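Local coordinates for glycosyl hydrolase, family 38 (Enterococcus faecalis, PDB 5KBP), which probably hydrolyses alpha-linked mannose residues of carbohydrates, as a metal-binding alpha-mannosidase of glycoside hydrolase family 38, at residues V420-F431 against Q483-L494. Numbering follows the deposited sequence.
Sequences VTVEVEIERLPF and QPYMAKYLTVEL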
loop_
_atom_site.group_PDB
_atom_site.type_symbol
_atom_site.label_atom_id
_atom_site.label_comp_id
_atom_site.label_asym_id
_atom_site.label_seq_id
_atom_site.Cartn_x
_atom_site.Cartn_y
_atom_site.Cartn_z
ATOM N N VAL A 420 13.299 -32.239 3.768
ATOM C CA VAL A 420 13.427 -30.875 4.264
ATOM C C VAL A 420 14.812 -30.333 3.941
ATOM O O VAL A 420 15.782 -31.084 3.786
ATOM C CB VAL A 420 13.147 -30.822 5.782
ATOM C CG1 VAL A 420 12.886 -29.392 6.241
ATOM C CG2 VAL A 420 11.973 -31.716 6.129
ATOM N N THR A 421 14.896 -29.010 3.825
ATOM C CA THR A 421 16.147 -28.287 3.643
ATOM C C THR A 421 16.323 -27.323 4.808
ATOM O O THR A 421 15.397 -26.576 5.144
ATOM C CB THR A 421 16.156 -27.534 2.304
ATOM O OG1 THR A 421 16.704 -28.374 1.279
ATOM C CG2 THR A 421 16.964 -26.246 2.399
ATOM N N VAL A 422 17.501 -27.349 5.429
ATOM C CA VAL A 422 17.805 -26.519 6.590
ATOM C C VAL A 422 19.129 -25.812 6.345
ATOM O O VAL A 422 20.136 -26.462 6.041
ATOM C CB VAL A 422 17.872 -27.350 7.886
ATOM C CG1 VAL A 422 18.350 -26.489 9.043
ATOM C CG2 VAL A 422 16.518 -27.973 8.196
ATOM N N GLU A 423 19.130 -24.487 6.478
ATOM C CA GLU A 423 20.346 -23.696 6.344
ATOM C C GLU A 423 20.934 -23.465 7.730
ATOM O O GLU A 423 20.250 -22.947 8.620
ATOM C CB GLU A 423 20.064 -22.368 5.642
ATOM C CG GLU A 423 21.299 -21.721 5.029
ATOM C CD GLU A 423 20.984 -20.415 4.326
ATOM O OE1 GLU A 423 19.976 -19.774 4.687
ATOM O OE2 GLU A 423 21.744 -20.033 3.410
ATOM N N VAL A 424 22.193 -23.851 7.912
ATOM C CA VAL A 424 22.864 -23.793 9.205
ATOM C C VAL A 424 24.118 -22.942 9.067
ATOM O O VAL A 424 24.940 -23.179 8.175
ATOM C CB VAL A 424 23.215 -25.199 9.725
ATOM C CG1 VAL A 424 23.871 -25.112 11.095
ATOM C CG2 VAL A 424 21.971 -26.074 9.774
ATOM N N GLU A 425 24.261 -21.958 9.952
ATOM C CA GLU A 425 25.449 -21.117 9.986
ATOM C C GLU A 425 26.588 -21.875 10.659
ATOM O O GLU A 425 26.478 -22.260 11.828
ATOM C CB GLU A 425 25.153 -19.818 10.733
ATOM C CG GLU A 425 26.332 -18.870 10.846
ATOM C CD GLU A 425 26.070 -17.741 11.824
ATOM O OE1 GLU A 425 26.341 -17.921 13.029
ATOM O OE2 GLU A 425 25.580 -16.677 11.388
ATOM N N ILE A 426 27.679 -22.093 9.925
ATOM C CA ILE A 426 28.819 -22.825 10.468
ATOM C C ILE A 426 29.952 -21.910 10.922
ATOM O O ILE A 426 30.776 -22.331 11.749
ATOM C CB ILE A 426 29.346 -23.861 9.455
ATOM C CG1 ILE A 426 29.763 -23.179 8.150
ATOM C CG2 ILE A 426 28.298 -24.934 9.195
ATOM C CD1 ILE A 426 30.369 -24.128 7.137
ATOM N N GLU A 427 30.019 -20.680 10.416
ATOM C CA GLU A 427 31.043 -19.732 10.830
ATOM C C GLU A 427 30.457 -18.329 10.801
ATOM O O GLU A 427 29.448 -18.069 10.139
ATOM C CB GLU A 427 32.288 -19.820 9.941
ATOM C CG GLU A 427 33.266 -20.901 10.367
ATOM C CD GLU A 427 33.766 -21.727 9.202
ATOM O OE1 GLU A 427 33.479 -21.360 8.044
ATOM O OE2 GLU A 427 34.442 -22.748 9.446
ATOM N N ARG A 428 31.105 -17.420 11.527
ATOM C CA ARG A 428 30.577 -16.068 11.690
ATOM C C ARG A 428 31.715 -15.128 12.046
ATOM O O ARG A 428 32.374 -15.315 13.075
ATOM C CB ARG A 428 29.494 -16.048 12.766
ATOM C CG ARG A 428 28.888 -14.685 13.036
ATOM C CD ARG A 428 27.398 -14.818 13.287
ATOM N NE ARG A 428 26.937 -13.980 14.388
ATOM C CZ ARG A 428 25.675 -13.925 14.799
ATOM N NH1 ARG A 428 24.747 -14.654 14.195
ATOM N NH2 ARG A 428 25.339 -13.138 15.812
ATOM N N LEU A 429 31.945 -14.121 11.204
ATOM C CA LEU A 429 32.974 -13.114 11.445
ATOM C C LEU A 429 32.311 -11.760 11.655
ATOM O O LEU A 429 31.885 -11.120 10.680
ATOM C CB LEU A 429 33.959 -13.052 10.275
ATOM C CG LEU A 429 34.696 -14.336 9.888
ATOM C CD1 LEU A 429 35.702 -14.057 8.780
ATOM C CD2 LEU A 429 35.378 -14.964 11.096
ATOM N N PRO A 430 32.190 -11.281 12.892
ATOM C CA PRO A 430 31.573 -9.970 13.119
ATOM C C PRO A 430 32.396 -8.853 12.494
ATOM O O PRO A 430 33.592 -8.993 12.234
ATOM C CB PRO A 430 31.536 -9.850 14.646
ATOM C CG PRO A 430 31.675 -11.255 15.152
ATOM C CD PRO A 430 32.543 -11.952 14.153
ATOM N N PHE A 431 31.728 -7.720 12.254
ATOM C CA PHE A 431 32.379 -6.617 11.554
ATOM C C PHE A 431 33.507 -6.002 12.371
ATOM O O PHE A 431 34.474 -5.490 11.795
ATOM C CB PHE A 431 31.356 -5.547 11.176
ATOM C CG PHE A 431 30.690 -5.785 9.850
ATOM C CD1 PHE A 431 30.765 -7.023 9.232
ATOM C CD2 PHE A 431 30.006 -4.764 9.213
ATOM C CE1 PHE A 431 30.156 -7.241 8.010
ATOM C CE2 PHE A 431 29.398 -4.975 7.991
ATOM C CZ PHE A 431 29.473 -6.215 7.389
ATOM N N GLN A 483 23.984 -6.085 15.115
ATOM C CA GLN A 483 25.243 -6.830 15.092
ATOM C C GLN A 483 25.516 -7.321 13.677
ATOM O O GLN A 483 25.034 -8.388 13.274
ATOM C CB GLN A 483 25.203 -7.995 16.077
ATOM C CG GLN A 483 24.965 -7.584 17.520
ATOM C CD GLN A 483 24.726 -8.774 18.422
ATOM O OE1 GLN A 483 24.423 -9.870 17.953
ATOM N NE2 GLN A 483 24.864 -8.568 19.727
ATOM N N PRO A 484 26.299 -6.578 12.898
ATOM C CA PRO A 484 26.605 -7.003 11.530
ATOM C C PRO A 484 27.773 -7.976 11.481
ATOM O O PRO A 484 28.684 -7.939 12.312
ATOM C CB PRO A 484 26.962 -5.686 10.834
ATOM C CG PRO A 484 27.590 -4.873 11.925
ATOM C CD PRO A 484 26.886 -5.261 13.211
ATOM N N TYR A 485 27.744 -8.847 10.473
ATOM C CA TYR A 485 28.779 -9.863 10.340
ATOM C C TYR A 485 28.777 -10.430 8.928
ATOM O O TYR A 485 27.823 -10.258 8.166
ATOM C CB TYR A 485 28.593 -10.994 11.360
ATOM C CG TYR A 485 27.230 -11.654 11.323
ATOM C CD1 TYR A 485 26.947 -12.664 10.410
ATOM C CD2 TYR A 485 26.230 -11.276 12.209
ATOM C CE1 TYR A 485 25.705 -13.270 10.376
ATOM C CE2 TYR A 485 24.987 -11.879 12.183
ATOM C CZ TYR A 485 24.729 -12.873 11.265
ATOM O OH TYR A 485 23.490 -13.471 11.241
ATOM N N MET A 486 29.875 -11.102 8.596
ATOM C CA MET A 486 29.955 -11.984 7.439
ATOM C C MET A 486 29.889 -13.422 7.935
ATOM O O MET A 486 30.585 -13.784 8.890
ATOM C CB MET A 486 31.246 -11.752 6.654
ATOM C CG MET A 486 31.324 -10.410 5.954
ATOM S SD MET A 486 30.066 -10.230 4.675
ATOM C CE MET A 486 30.688 -8.797 3.802
ATOM N N ALA A 487 29.052 -14.235 7.298
ATOM C CA ALA A 487 28.812 -15.592 7.763
ATOM C C ALA A 487 28.920 -16.577 6.609
ATOM O O ALA A 487 28.815 -16.213 5.435
ATOM C CB ALA A 487 27.438 -15.723 8.431
ATOM N N LYS A 488 29.132 -17.840 6.968
ATOM C CA LYS A 488 29.121 -18.950 6.027
ATOM C C LYS A 488 28.005 -19.902 6.424
ATOM O O LYS A 488 27.901 -20.288 7.594
ATOM C CB LYS A 488 30.469 -19.679 6.004
ATOM C CG LYS A 488 30.581 -20.723 4.906
ATOM C CD LYS A 488 32.020 -21.170 4.716
ATOM C CE LYS A 488 32.171 -22.026 3.471
ATOM N NZ LYS A 488 33.597 -22.344 3.184
ATOM N N TYR A 489 27.171 -20.272 5.458
ATOM C CA TYR A 489 25.991 -21.083 5.714
ATOM C C TYR A 489 26.084 -22.396 4.956
ATOM O O TYR A 489 26.539 -22.435 3.808
ATOM C CB TYR A 489 24.713 -20.344 5.310
ATOM C CG TYR A 489 24.480 -19.072 6.086
ATOM C CD1 TYR A 489 23.785 -19.089 7.288
ATOM C CD2 TYR A 489 24.957 -17.856 5.621
ATOM C CE1 TYR A 489 23.569 -17.928 8.004
ATOM C CE2 TYR A 489 24.747 -16.688 6.329
ATOM C CZ TYR A 489 24.053 -16.731 7.521
ATOM O OH TYR A 489 23.839 -15.573 8.232
ATOM N N LEU A 490 25.648 -23.469 5.607
ATOM C CA LEU A 490 25.579 -24.787 4.997
ATOM C C LEU A 490 24.120 -25.211 4.914
ATOM O O LEU A 490 23.369 -25.068 5.886
ATOM C CB LEU A 490 26.390 -25.807 5.798
ATOM C CG LEU A 490 26.941 -26.979 4.984
ATOM C CD1 LEU A 490 27.732 -26.460 3.792
ATOM C CD2 LEU A 490 27.803 -27.880 5.850
ATOM N N THR A 491 23.722 -25.719 3.752
ATOM C CA THR A 491 22.348 -26.138 3.493
ATOM C C THR A 491 22.303 -27.662 3.521
ATOM O O THR A 491 22.859 -28.321 2.637
ATOM C CB THR A 491 21.860 -25.591 2.153
ATOM O OG1 THR A 491 21.848 -24.157 2.198
ATOM C CG2 THR A 491 20.465 -26.095 1.850
ATOM N N VAL A 492 21.643 -28.214 4.536
ATOM C CA VAL A 492 21.597 -29.654 4.769
ATOM C C VAL A 492 20.210 -30.167 4.411
ATOM O O VAL A 492 19.200 -29.509 4.690
ATOM C CB VAL A 492 21.953 -29.992 6.230
ATOM C CG1 VAL A 492 22.005 -31.497 6.436
ATOM C CG2 VAL A 492 23.279 -29.350 6.613
ATOM N N GLU A 493 20.163 -31.344 3.793
ATOM C CA GLU A 493 18.922 -31.957 3.338
ATOM C C GLU A 493 18.607 -33.155 4.225
ATOM O O GLU A 493 19.430 -34.068 4.352
ATOM C CB GLU A 493 19.035 -32.381 1.874
ATOM C CG GLU A 493 17.709 -32.657 1.192
ATOM C CD GLU A 493 17.865 -32.924 -0.292
ATOM O OE1 GLU A 493 18.876 -33.544 -0.684
ATOM O OE2 GLU A 493 16.981 -32.507 -1.069
ATOM N N LEU A 494 17.423 -33.151 4.833
ATOM C CA LEU A 494 16.985 -34.232 5.703
ATOM C C LEU A 494 15.733 -34.889 5.136
ATOM O O LEU A 494 14.926 -34.245 4.458
ATOM C CB LEU A 494 16.702 -33.730 7.128
ATOM C CG LEU A 494 17.882 -33.194 7.941
ATOM C CD1 LEU A 494 17.442 -32.847 9.354
ATOM C CD2 LEU A 494 19.018 -34.201 7.969
#
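The guanidinium of R428 lies flat over the ring of Y485, the planes 9° apart, in a cation-pi stack with R428 CZ 3.9 Å from the ring centroid. R428 CD sits almost squarely above the same face, 3.5 Å from the centroid of Y485, so the aliphatic chain and the charged head share one ring. Y485 reaches this place because its CG stands between its own backbone N and carbonyl carbon (chi1 55°), while R428 bends at chi2 and chi3 to fold over it. E425 OE2 meets the guanidinium at its edge, in plane, 3.6 Å from R428 NH1; D475 of the adjoining strand takes R428 NH2 in a second salt bridge. Further along this face E425 CB packs 3.7 Å from Y489 CE1, E423 OE2 approaches Y489 CB but is paired with R471, and the methyls T421 CG2 and T491 CG2 touch at 3.5 Å. Beyond Y485, at the end away from T421, P484 CB rests over one face of the F431 ring, and W760 of the second subunit packs on both residues. On the other face, V422, V424, L490, V492 and L494 pack against strands 404-410 and 451-454, and L429 meets helix 436-445. I426 CG2 lies against L490 CB. K488 runs extended beside E427, its ammonium bonded to T448. Eleven backbone hydrogen bonds join 420-431 and 483-494. I426 N and E427 O both bond to K488, the latter by a longer bond of 3.2 Å from K488 N, which stands above the carbonyl plane. This is a classic beta bulge within an antiparallel ladder, shifting the register by one residue; strand 483-499 is the middle member of a three-stranded antiparallel sheet, between 416-430 and 463-475, in the family 38 C-terminal domain 1.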